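Local atomic coordinates of oxidoreductase, NAD-binding/iron-sulfur cluster-binding protein (Nitratireductor pacificus pht-3B, PDB entry 6ZY1), a protein that binds cobalamin and two [4Fe-4S] clusters and is probably a reductive dehalogenase, taking halogen off halogenated phenolic substrates. Residues V311-D316 with S408-G413; E298-V303 with P530-L535. One frame throughout, in Å; residues are numbered along the deposited sequence.

Interaction 1. Residues V311-D316 with S408-G413; sequences VAKRGD and SDEVEG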
# COMPACT_ATOMS: atom_id res chain seq x y z
N VAL A 311 19.14 16.81 -3.79
CA VAL A 311 19.73 16.18 -2.62
C VAL A 311 20.41 14.88 -3.02
O VAL A 311 19.86 14.09 -3.79
CB VAL A 311 18.68 15.91 -1.53
CG1 VAL A 311 19.37 15.53 -0.22
CG2 VAL A 311 17.80 17.12 -1.35
N ALA A 312 21.61 14.65 -2.48
CA ALA A 312 22.24 13.35 -2.63
C ALA A 312 21.31 12.28 -2.08
O ALA A 312 20.73 12.45 -1.01
CB ALA A 312 23.58 13.33 -1.89
N LYS A 313 21.17 11.17 -2.82
CA LYS A 313 20.39 10.05 -2.28
C LYS A 313 20.95 9.60 -0.95
O LYS A 313 20.21 9.14 -0.08
CB LYS A 313 20.36 8.88 -3.27
CG LYS A 313 19.06 8.10 -3.16
CD LYS A 313 19.25 6.62 -3.37
CE LYS A 313 18.68 6.19 -4.71
NZ LYS A 313 18.20 4.77 -4.63
N ARG A 314 22.26 9.74 -0.76
CA ARG A 314 22.92 9.47 0.50
C ARG A 314 22.37 10.33 1.63
O ARG A 314 22.68 10.08 2.80
CB ARG A 314 24.43 9.70 0.33
CG ARG A 314 25.26 9.69 1.60
CD ARG A 314 25.37 8.30 2.20
NE ARG A 314 26.41 8.27 3.23
CZ ARG A 314 26.26 8.82 4.43
NH1 ARG A 314 25.13 9.42 4.76
NH2 ARG A 314 27.25 8.76 5.31
N GLY A 315 21.55 11.33 1.32
CA GLY A 315 20.97 12.20 2.33
C GLY A 315 19.68 11.66 2.90
O GLY A 315 19.20 12.11 3.94
N ASP A 316 19.08 10.71 2.18
CA ASP A 316 18.02 9.88 2.73
C ASP A 316 18.44 9.40 4.12
O ASP A 316 19.51 8.83 4.29
CB ASP A 316 17.80 8.69 1.77
CG ASP A 316 16.86 7.62 2.32
OD1 ASP A 316 16.80 7.41 3.56
OD2 ASP A 316 16.21 6.97 1.49
N SER A 408 22.54 12.52 -6.78
CA SER A 408 23.52 11.46 -6.97
C SER A 408 23.06 10.22 -6.23
O SER A 408 22.38 10.30 -5.20
CB SER A 408 24.89 11.90 -6.45
OG SER A 408 24.79 12.34 -5.11
N ASP A 409 23.45 9.05 -6.75
CA ASP A 409 23.13 7.82 -6.06
C ASP A 409 24.04 7.66 -4.83
O ASP A 409 25.07 8.33 -4.69
CB ASP A 409 23.28 6.62 -7.00
CG ASP A 409 24.71 6.34 -7.36
OD1 ASP A 409 25.40 5.65 -6.58
OD2 ASP A 409 25.16 6.80 -8.43
N GLU A 410 23.63 6.76 -3.93
CA GLU A 410 24.34 6.63 -2.66
C GLU A 410 25.41 5.56 -2.67
O GLU A 410 26.21 5.49 -1.73
CB GLU A 410 23.34 6.35 -1.53
CG GLU A 410 22.90 4.90 -1.40
CD GLU A 410 21.98 4.46 -2.51
OE1 GLU A 410 21.91 5.16 -3.55
OE2 GLU A 410 21.31 3.41 -2.35
N VAL A 411 25.47 4.73 -3.71
CA VAL A 411 26.40 3.61 -3.74
C VAL A 411 27.72 4.05 -4.38
O VAL A 411 28.78 3.91 -3.77
CB VAL A 411 25.80 2.41 -4.49
CG1 VAL A 411 26.85 1.32 -4.65
CG2 VAL A 411 24.60 1.87 -3.73
N GLU A 412 27.65 4.56 -5.61
CA GLU A 412 28.84 5.03 -6.30
C GLU A 412 28.98 6.54 -6.30
O GLU A 412 30.05 7.05 -6.63
CB GLU A 412 28.84 4.52 -7.75
CG GLU A 412 28.90 3.01 -7.85
CD GLU A 412 29.02 2.51 -9.27
OE1 GLU A 412 28.89 3.33 -10.21
OE2 GLU A 412 29.26 1.30 -9.46
N GLY A 413 27.93 7.27 -5.92
CA GLY A 413 27.98 8.71 -5.87
C GLY A 413 27.92 9.39 -7.22
O GLY A 413 28.23 10.58 -7.31
O HOH W 1 18.41 2.21 -2.90
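One backbone hydrogen bond joins the two segments directly: K313 N donates a hydrogen bond to S408 O at 2.8 Å, with an N-H...O angle of 158°, and the donor lies almost in line with the carbonyl. The charged pair K313 and E410 supplies the second kind of contact. The lysine chain, bent at chi2 and chi3, slants across the glutamate. K313 NZ to E410 OE1 is 3.9 Å, a long salt bridge; the 3.0 Å between K313 CD and E410 OE1 is unusually short for carbon and oxygen and is doubtful in detail. A water helps to span the pair, donating to E410 OE2 at 3.2 Å and weakly accepting from K313 NZ. K319, in the next helix, forms a second salt bridge with E410 OE2, which would probably keep the carboxylate charged. Segment 311-316 borders the cobalamin: it contains a short 3-10 turn and leads into helix 317-323, with D316 as its N-cap and touching the cofactor, while the loop 408-413 comes just after Y406, a cobalamin-binding residue against which K313 also packs. The remaining contacts are van der Waals. E410 CB lies 3.6 Å from R314 N, and A312 CB is 3.6 Å from S408 OG, whose hydroxyl is hydrogen-bonded to G689 N. Of the R314 side chain, CB alone meets 408-413, 4.0 Å from E410 CB; with CG anti to the backbone N (chi1 170°), its guanidinium runs off to D325, T691 and A694. Within 408-413, an Asx motif shapes the turn, as D409 OD1 accepts from E412 N and G413 N, the latter from above the carboxylate plane.

Interaction 2. Residues E298-V303 with P530-L535; sequences EPTTLV and PIDFGL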
# COMPACT_ATOMS: atom_id res chain seq x y z
N GLU A 298 -1.27 26.04 -9.17
CA GLU A 298 -0.12 25.92 -8.28
C GLU A 298 -0.55 25.31 -6.96
O GLU A 298 -1.70 25.46 -6.54
CB GLU A 298 0.53 27.28 -8.03
CG GLU A 298 1.36 27.79 -9.20
CD GLU A 298 1.91 29.18 -8.97
OE1 GLU A 298 1.15 30.05 -8.49
OE2 GLU A 298 3.11 29.40 -9.25
N PRO A 299 0.35 24.61 -6.26
CA PRO A 299 -0.03 23.97 -5.00
C PRO A 299 -0.49 24.98 -3.97
O PRO A 299 -0.25 26.19 -4.08
CB PRO A 299 1.26 23.28 -4.56
CG PRO A 299 2.03 23.09 -5.81
CD PRO A 299 1.74 24.29 -6.64
N THR A 300 -1.17 24.47 -2.94
CA THR A 300 -1.67 25.34 -1.89
C THR A 300 -0.58 25.82 -0.95
O THR A 300 -0.85 26.62 -0.05
CB THR A 300 -2.75 24.60 -1.09
OG1 THR A 300 -2.17 23.48 -0.43
CG2 THR A 300 -3.86 24.13 -2.01
N THR A 301 0.65 25.36 -1.15
CA THR A 301 1.80 25.79 -0.37
C THR A 301 2.89 26.25 -1.33
O THR A 301 2.97 25.77 -2.47
CB THR A 301 2.31 24.66 0.53
OG1 THR A 301 2.58 23.50 -0.26
CG2 THR A 301 1.26 24.31 1.57
N LEU A 302 3.73 27.17 -0.87
CA LEU A 302 4.66 27.85 -1.76
C LEU A 302 5.74 26.90 -2.26
O LEU A 302 6.33 26.14 -1.49
CB LEU A 302 5.29 29.04 -1.05
CG LEU A 302 6.22 29.91 -1.88
CD1 LEU A 302 5.45 30.62 -2.98
CD2 LEU A 302 6.91 30.91 -0.98
N VAL A 303 6.02 26.96 -3.57
CA VAL A 303 7.10 26.19 -4.19
C VAL A 303 7.93 27.14 -5.04
O VAL A 303 7.44 27.71 -6.02
CB VAL A 303 6.55 25.03 -5.04
CG1 VAL A 303 7.69 24.28 -5.71
CG2 VAL A 303 5.73 24.10 -4.18
N PRO A 530 -2.42 20.34 -9.21
CA PRO A 530 -2.53 20.28 -7.75
C PRO A 530 -3.97 20.47 -7.29
O PRO A 530 -4.80 21.06 -7.99
CB PRO A 530 -1.65 21.44 -7.28
CG PRO A 530 -0.64 21.57 -8.35
CD PRO A 530 -1.36 21.27 -9.63
N ILE A 531 -4.26 19.96 -6.10
CA ILE A 531 -5.60 20.01 -5.53
C ILE A 531 -5.61 20.92 -4.31
O ILE A 531 -4.58 21.18 -3.68
CB ILE A 531 -6.11 18.60 -5.15
CG1 ILE A 531 -5.12 17.92 -4.21
CG2 ILE A 531 -6.36 17.78 -6.40
CD1 ILE A 531 -5.70 16.78 -3.41
N ASP A 532 -6.80 21.40 -3.99
CA ASP A 532 -7.01 22.28 -2.84
C ASP A 532 -8.32 21.88 -2.17
O ASP A 532 -9.40 22.26 -2.63
CB ASP A 532 -7.03 23.74 -3.27
CG ASP A 532 -7.43 24.68 -2.15
OD1 ASP A 532 -7.46 24.25 -0.98
OD2 ASP A 532 -7.74 25.85 -2.45
N PHE A 533 -8.22 21.09 -1.09
CA PHE A 533 -9.40 20.74 -0.31
C PHE A 533 -9.37 21.35 1.09
O PHE A 533 -10.01 20.84 2.01
CB PHE A 533 -9.57 19.21 -0.25
CG PHE A 533 -8.41 18.47 0.35
CD1 PHE A 533 -7.32 18.11 -0.42
CD2 PHE A 533 -8.43 18.08 1.68
CE1 PHE A 533 -6.26 17.40 0.13
CE2 PHE A 533 -7.38 17.37 2.23
CZ PHE A 533 -6.29 17.04 1.46
N GLY A 534 -8.66 22.46 1.26
CA GLY A 534 -8.70 23.20 2.50
C GLY A 534 -7.84 22.67 3.62
O GLY A 534 -8.03 23.07 4.77
N LEU A 535 -6.87 21.80 3.32
CA LEU A 535 -6.12 21.17 4.39
C LEU A 535 -5.22 22.15 5.14
O LEU A 535 -4.96 21.95 6.33
CB LEU A 535 -5.27 20.03 3.84
CG LEU A 535 -4.48 19.32 4.94
CD1 LEU A 535 -5.44 18.59 5.87
CD2 LEU A 535 -3.49 18.37 4.32
O HOH W 2 -1.77 21.63 -3.47
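T300 reaches toward 530-535 with its methyl group. From CB the side chain forks: CG2, anti to the carbonyl carbon, extends to D532 CB at 3.4 Å and I531 O at 3.5 Å, while OG1 (chi1 64°) is hydrogen-bonded to E497 OE1. The methyl also lies 3.6 Å from D532 CG; it packs on the CB-CG root of the aspartate, with OD1 slightly farther off. No direct hydrogen bond crosses the contact; a water does the joining, accepting from T300 N at 3.0 Å and donating to I531 O at 2.9 Å. Segment 530-535 leads into helix 535-540, just ahead of the cysteines, C539 onward, that bind the [4Fe-4S] clusters, and D532 OD1 closes an Asx turn there by accepting from G534 N at 3.1 Å (N-H...O 154°), just ahead of the helix. D532 OD2 pairs with R294. Replacing D532, an alanine here removes the carboxylate and would probably leave R294 without this mate and the turn before the helix less firmly set. Farther back, two proline rings pack obliquely, P530 CG lying 4.0 Å from P299 CG, and P530 CB is 3.8 Å from P299 CA.

Followed from the N terminus, the chain first passes 298-303 and soon afterwards 311-316, both in the long loop between helices 274-278 and 317-323. Interaction 1 closes first, when 408-413, between strands 394-399 and 422-429, returns to 311-316 across 91 intervening residues. The chain then completes the sheet containing those strands before 530-535 meets 298-303 and closes the wider loop of interaction 2, which encloses that of interaction 1 without crossing it. The two contacts do not touch, their nearest atoms being about 13 Å apart. One ties the shared loop to the loop between the two strands, the other to the approach to helix 535-540, where the first cluster-binding cysteine lies, and both lie near the cobalamin.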